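Long-range contact in methylxanthine N1-demethylase NdmA (Pseudomonas putida, PDB 6ICN), which removes the N1-methyl group of caffeine as a Rieske non-heme iron oxygenase, giving theobromine and formaldehyde in the first step of caffeine degradation: residues Ile210-Phe220 against Lys330-Glu341. Sequence-based numbering, arbitrary orientation.
Sequences IVPMDRFNGQF and KVSIQYRKWLRE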
loop_
_atom_site.group_PDB
_atom_site.type_symbol
_atom_site.label_atom_id
_atom_site.label_comp_id
_atom_site.label_asym_id
_atom_site.label_seq_id
_atom_site.Cartn_x
_atom_site.Cartn_y
_atom_site.Cartn_z
ATOM N N ILE A 210 -23.172 21.659 -39.022
ATOM C CA ILE A 210 -24.388 20.905 -38.734
ATOM C C ILE A 210 -24.585 19.935 -39.895
ATOM O O ILE A 210 -24.918 20.352 -41.009
ATOM C CB ILE A 210 -25.597 21.838 -38.567
ATOM C CG1 ILE A 210 -25.226 23.064 -37.726
ATOM C CG2 ILE A 210 -26.788 21.100 -37.965
ATOM C CD1 ILE A 210 -24.711 22.731 -36.327
ATOM N N VAL A 211 -24.390 18.643 -39.657
ATOM C CA VAL A 211 -24.327 17.676 -40.756
ATOM C C VAL A 211 -25.663 16.953 -40.926
ATOM O O VAL A 211 -26.372 16.712 -39.939
ATOM C CB VAL A 211 -23.189 16.665 -40.531
ATOM C CG1 VAL A 211 -21.881 17.395 -40.280
ATOM C CG2 VAL A 211 -23.509 15.736 -39.371
ATOM N N PRO A 212 -26.051 16.593 -42.149
ATOM C CA PRO A 212 -27.210 15.709 -42.312
ATOM C C PRO A 212 -26.908 14.318 -41.774
ATOM O O PRO A 212 -25.770 13.847 -41.824
ATOM C CB PRO A 212 -27.437 15.688 -43.829
ATOM C CG PRO A 212 -26.154 16.116 -44.422
ATOM C CD PRO A 212 -25.466 17.002 -43.437
ATOM N N MET A 213 -27.939 13.679 -41.230
ATOM C CA MET A 213 -27.824 12.359 -40.617
ATOM C C MET A 213 -28.897 11.444 -41.183
ATOM O O MET A 213 -30.079 11.801 -41.189
ATOM C CB MET A 213 -27.972 12.424 -39.091
ATOM C CG MET A 213 -26.942 13.290 -38.414
ATOM S SD MET A 213 -27.292 13.493 -36.654
ATOM C CE MET A 213 -26.879 11.834 -36.050
ATOM N N ASP A 214 -28.485 10.264 -41.636
ATOM C CA ASP A 214 -29.388 9.265 -42.186
ATOM C C ASP A 214 -29.493 8.072 -41.252
ATOM O O ASP A 214 -28.487 7.639 -40.673
ATOM C CB ASP A 214 -28.897 8.763 -43.548
ATOM C CG ASP A 214 -28.722 9.874 -44.545
ATOM O OD1 ASP A 214 -29.495 10.853 -44.492
ATOM O OD2 ASP A 214 -27.802 9.762 -45.381
ATOM N N ARG A 215 -30.704 7.530 -41.135
ATOM C CA ARG A 215 -30.922 6.217 -40.543
ATOM C C ARG A 215 -31.070 5.203 -41.667
ATOM O O ARG A 215 -31.879 5.396 -42.582
ATOM C CB ARG A 215 -32.163 6.171 -39.660
ATOM C CG ARG A 215 -32.312 7.267 -38.615
ATOM C CD ARG A 215 -33.556 6.964 -37.853
ATOM N NE ARG A 215 -33.887 7.941 -36.817
ATOM C CZ ARG A 215 -34.956 7.841 -36.043
ATOM N NH1 ARG A 215 -35.213 8.768 -35.125
ATOM N NH2 ARG A 215 -35.793 6.820 -36.203
ATOM N N PHE A 216 -30.295 4.128 -41.599
ATOM C CA PHE A 216 -30.385 3.089 -42.617
ATOM C C PHE A 216 -29.933 1.776 -41.998
ATOM O O PHE A 216 -28.834 1.704 -41.433
ATOM C CB PHE A 216 -29.531 3.446 -43.839
ATOM C CG PHE A 216 -29.705 2.498 -44.992
ATOM C CD1 PHE A 216 -30.830 2.566 -45.793
ATOM C CD2 PHE A 216 -28.747 1.535 -45.263
ATOM C CE1 PHE A 216 -30.997 1.694 -46.853
ATOM C CE2 PHE A 216 -28.911 0.661 -46.326
ATOM C CZ PHE A 216 -30.038 0.739 -47.113
ATOM N N ASN A 217 -30.791 0.759 -42.077
ATOM C CA ASN A 217 -30.461 -0.588 -41.603
ATOM C C ASN A 217 -30.034 -0.587 -40.136
ATOM O O ASN A 217 -29.126 -1.320 -39.736
ATOM C CB ASN A 217 -29.374 -1.229 -42.469
ATOM C CG ASN A 217 -29.876 -1.630 -43.843
ATOM O OD1 ASN A 217 -31.088 -1.697 -44.090
ATOM N ND2 ASN A 217 -28.945 -1.915 -44.744
ATOM N N GLY A 218 -30.695 0.237 -39.325
ATOM C CA GLY A 218 -30.369 0.292 -37.909
ATOM C C GLY A 218 -29.073 1.005 -37.585
ATOM O O GLY A 218 -28.535 0.822 -36.481
ATOM N N GLN A 219 -28.563 1.813 -38.510
ATOM C CA GLN A 219 -27.332 2.568 -38.339
ATOM C C GLN A 219 -27.601 4.052 -38.533
ATOM O O GLN A 219 -28.417 4.439 -39.375
ATOM C CB GLN A 219 -26.259 2.126 -39.338
ATOM C CG GLN A 219 -26.082 0.612 -39.419
ATOM C CD GLN A 219 -25.330 0.191 -40.665
ATOM O OE1 GLN A 219 -25.212 0.957 -41.619
ATOM N NE2 GLN A 219 -24.816 -1.031 -40.661
ATOM N N PHE A 220 -26.909 4.886 -37.758
ATOM C CA PHE A 220 -26.803 6.300 -38.078
ATOM C C PHE A 220 -25.605 6.495 -38.998
ATOM O O PHE A 220 -24.500 6.029 -38.693
ATOM C CB PHE A 220 -26.639 7.138 -36.806
ATOM C CG PHE A 220 -27.834 7.996 -36.472
ATOM C CD1 PHE A 220 -28.602 8.568 -37.477
ATOM C CD2 PHE A 220 -28.170 8.260 -35.147
ATOM C CE1 PHE A 220 -29.699 9.375 -37.168
ATOM C CE2 PHE A 220 -29.277 9.064 -34.833
ATOM C CZ PHE A 220 -30.035 9.614 -35.846
ATOM N N LYS A 330 -26.432 18.604 -32.700
ATOM C CA LYS A 330 -27.357 17.834 -33.542
ATOM C C LYS A 330 -27.190 16.324 -33.380
ATOM O O LYS A 330 -28.176 15.603 -33.207
ATOM C CB LYS A 330 -27.183 18.197 -35.011
ATOM C CG LYS A 330 -28.199 17.406 -35.869
ATOM C CD LYS A 330 -28.114 17.722 -37.329
ATOM C CE LYS A 330 -29.135 16.885 -38.096
ATOM N NZ LYS A 330 -29.060 17.210 -39.538
ATOM N N VAL A 331 -25.948 15.830 -33.437
ATOM C CA VAL A 331 -25.736 14.384 -33.350
ATOM C C VAL A 331 -26.285 13.840 -32.034
ATOM O O VAL A 331 -27.024 12.845 -32.010
ATOM C CB VAL A 331 -24.248 14.046 -33.545
ATOM C CG1 VAL A 331 -24.001 12.575 -33.254
ATOM C CG2 VAL A 331 -23.780 14.394 -34.976
ATOM N N SER A 332 -25.943 14.491 -30.914
ATOM C CA SER A 332 -26.471 14.096 -29.608
ATOM C C SER A 332 -28.001 14.132 -29.564
ATOM O O SER A 332 -28.658 13.219 -29.034
ATOM C CB SER A 332 -25.897 15.033 -28.543
ATOM O OG SER A 332 -26.610 14.878 -27.347
ATOM N N ILE A 333 -28.588 15.207 -30.086
ATOM C CA ILE A 333 -30.038 15.356 -30.046
ATOM C C ILE A 333 -30.707 14.233 -30.824
ATOM O O ILE A 333 -31.658 13.609 -30.342
ATOM C CB ILE A 333 -30.446 16.731 -30.604
ATOM C CG1 ILE A 333 -29.917 17.854 -29.709
ATOM C CG2 ILE A 333 -31.956 16.827 -30.706
ATOM C CD1 ILE A 333 -29.931 19.224 -30.403
ATOM N N GLN A 334 -30.196 13.952 -32.023
ATOM C CA GLN A 334 -30.806 12.935 -32.875
ATOM C C GLN A 334 -30.604 11.541 -32.293
ATOM O O GLN A 334 -31.501 10.694 -32.372
ATOM C CB GLN A 334 -30.235 13.040 -34.286
ATOM C CG GLN A 334 -30.612 14.359 -35.003
ATOM C CD GLN A 334 -32.118 14.617 -35.006
ATOM O OE1 GLN A 334 -32.913 13.728 -35.316
ATOM N NE2 GLN A 334 -32.514 15.837 -34.636
ATOM N N TYR A 335 -29.432 11.297 -31.693
ATOM C CA TYR A 335 -29.184 10.041 -30.989
ATOM C C TYR A 335 -30.201 9.819 -29.877
ATOM O O TYR A 335 -30.816 8.754 -29.788
ATOM C CB TYR A 335 -27.760 10.058 -30.423
ATOM C CG TYR A 335 -27.337 8.820 -29.655
ATOM C CD1 TYR A 335 -27.155 7.607 -30.305
ATOM C CD2 TYR A 335 -27.056 8.887 -28.291
ATOM C CE1 TYR A 335 -26.730 6.477 -29.613
ATOM C CE2 TYR A 335 -26.626 7.770 -27.589
ATOM C CZ TYR A 335 -26.466 6.575 -28.250
ATOM O OH TYR A 335 -26.047 5.465 -27.552
ATOM N N ARG A 336 -30.380 10.818 -28.998
ATOM C CA ARG A 336 -31.320 10.682 -27.897
ATOM C C ARG A 336 -32.739 10.452 -28.405
ATOM O O ARG A 336 -33.492 9.667 -27.820
ATOM C CB ARG A 336 -31.250 11.925 -27.013
ATOM C CG ARG A 336 -29.910 12.055 -26.278
ATOM C CD ARG A 336 -29.808 13.369 -25.493
ATOM N NE ARG A 336 -28.541 13.405 -24.762
ATOM C CZ ARG A 336 -28.254 14.226 -23.752
ATOM N NH1 ARG A 336 -29.142 15.120 -23.313
ATOM N NH2 ARG A 336 -27.058 14.153 -23.183
ATOM N N LYS A 337 -33.102 11.123 -29.502
ATOM C CA LYS A 337 -34.427 10.964 -30.093
ATOM C C LYS A 337 -34.655 9.534 -30.570
ATOM O O LYS A 337 -35.704 8.933 -30.291
ATOM C CB LYS A 337 -34.588 11.945 -31.255
ATOM C CG LYS A 337 -35.940 11.841 -31.972
ATOM C CD LYS A 337 -36.037 12.910 -33.040
ATOM C CE LYS A 337 -37.289 12.717 -33.882
ATOM N NZ LYS A 337 -37.406 13.808 -34.885
ATOM N N TRP A 338 -33.672 8.967 -31.283
ATOM C CA TRP A 338 -33.828 7.594 -31.762
ATOM C C TRP A 338 -33.881 6.606 -30.602
ATOM O O TRP A 338 -34.713 5.693 -30.595
ATOM C CB TRP A 338 -32.705 7.234 -32.733
ATOM C CG TRP A 338 -33.019 6.034 -33.613
ATOM C CD1 TRP A 338 -34.123 5.233 -33.569
ATOM C CD2 TRP A 338 -32.199 5.531 -34.667
ATOM N NE1 TRP A 338 -34.048 4.257 -34.551
ATOM C CE2 TRP A 338 -32.877 4.425 -35.241
ATOM C CE3 TRP A 338 -30.969 5.922 -35.199
ATOM C CZ2 TRP A 338 -32.337 3.694 -36.296
ATOM C CZ3 TRP A 338 -30.435 5.211 -36.250
ATOM C CH2 TRP A 338 -31.123 4.096 -36.794
ATOM N N LEU A 339 -33.007 6.766 -29.597
ATOM C CA LEU A 339 -33.074 5.867 -28.446
ATOM C C LEU A 339 -34.448 5.912 -27.781
ATOM O O LEU A 339 -34.989 4.873 -27.382
ATOM C CB LEU A 339 -31.993 6.216 -27.420
ATOM C CG LEU A 339 -30.549 5.907 -27.785
ATOM C CD1 LEU A 339 -29.652 6.218 -26.572
ATOM C CD2 LEU A 339 -30.375 4.467 -28.210
ATOM N N ARG A 340 -35.021 7.113 -27.634
ATOM C CA ARG A 340 -36.364 7.254 -27.070
ATOM C C ARG A 340 -37.389 6.481 -27.896
ATOM O O ARG A 340 -38.251 5.786 -27.336
ATOM C CB ARG A 340 -36.763 8.746 -26.976
ATOM C CG ARG A 340 -38.075 9.013 -26.184
ATOM C CD ARG A 340 -38.508 10.498 -26.150
ATOM N NE ARG A 340 -37.374 11.416 -26.331
ATOM C CZ ARG A 340 -37.266 12.356 -27.279
ATOM N NH1 ARG A 340 -38.212 12.509 -28.211
ATOM N NH2 ARG A 340 -36.169 13.129 -27.279
ATOM N N GLU A 341 -37.289 6.578 -29.225
ATOM C CA GLU A 341 -38.220 5.867 -30.102
ATOM C C GLU A 341 -38.065 4.360 -29.954
ATOM O O GLU A 341 -39.055 3.619 -30.000
ATOM C CB GLU A 341 -37.991 6.266 -31.554
ATOM C CG GLU A 341 -38.377 7.701 -31.893
ATOM C CD GLU A 341 -37.999 8.065 -33.310
ATOM O OE1 GLU A 341 -37.745 7.138 -34.116
ATOM O OE2 GLU A 341 -37.950 9.267 -33.637
HETATM O O HOH W 1 -33.202 10.907 -34.602
#
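At the edge of the antiparallel sheet in the catalytic domain of this Rieske oxygenase, the beta hairpin of strands 214-216 and 219-225, closed by a type I' turn, lies against helix 330-348, with Arg215 laid flat along Trp338. Arg215 CZ lies 3.7 Å from the centroid of the five-membered ring of Trp338, planes 6° apart, a cation-pi stack, while CD of Arg215 makes a CH-pi contact over the six-membered ring. The extended arginine chain carries its head on to Glu341 in an end-on salt bridge: Arg215 NH2 to Glu341 OE1 at 2.9 Å and Arg215 NH1 to Glu341 OE2 at 3.2 Å, with the carboxylate and guanidinium planes 48° apart. NH1 also donates to a water that in turn donates to O and OE1 of Gln334; the stack on Trp338, the carboxylate and the water together hold the guanidinium in its rotation. A leucine in place of Arg215 would probably leave Glu341 without its counter-charge and the indole face without its flat cover. The rim of the Trp338 six-membered ring points at the face of Phe220, an edge-to-face pair with planes at 78°; over the other face of Phe220 lies CE of Met213, whose SD is 3.8 Å from CB of Gln334. At the helix start, CG anti to the backbone N and a straight chain bring Lys330 NZ 2.8 Å from Val211 O, above the carbonyl plane; Glu363 pairs with the same ammonium. Strand 214-216 is one of the two edge strands of its sheet within this chain; Phe220 also touches Cys245 of strand 239-246, to which its backbone is hydrogen-bonded, while Val331 touches Trp183 of helix 179-186 and Phe222 of strand 219-225.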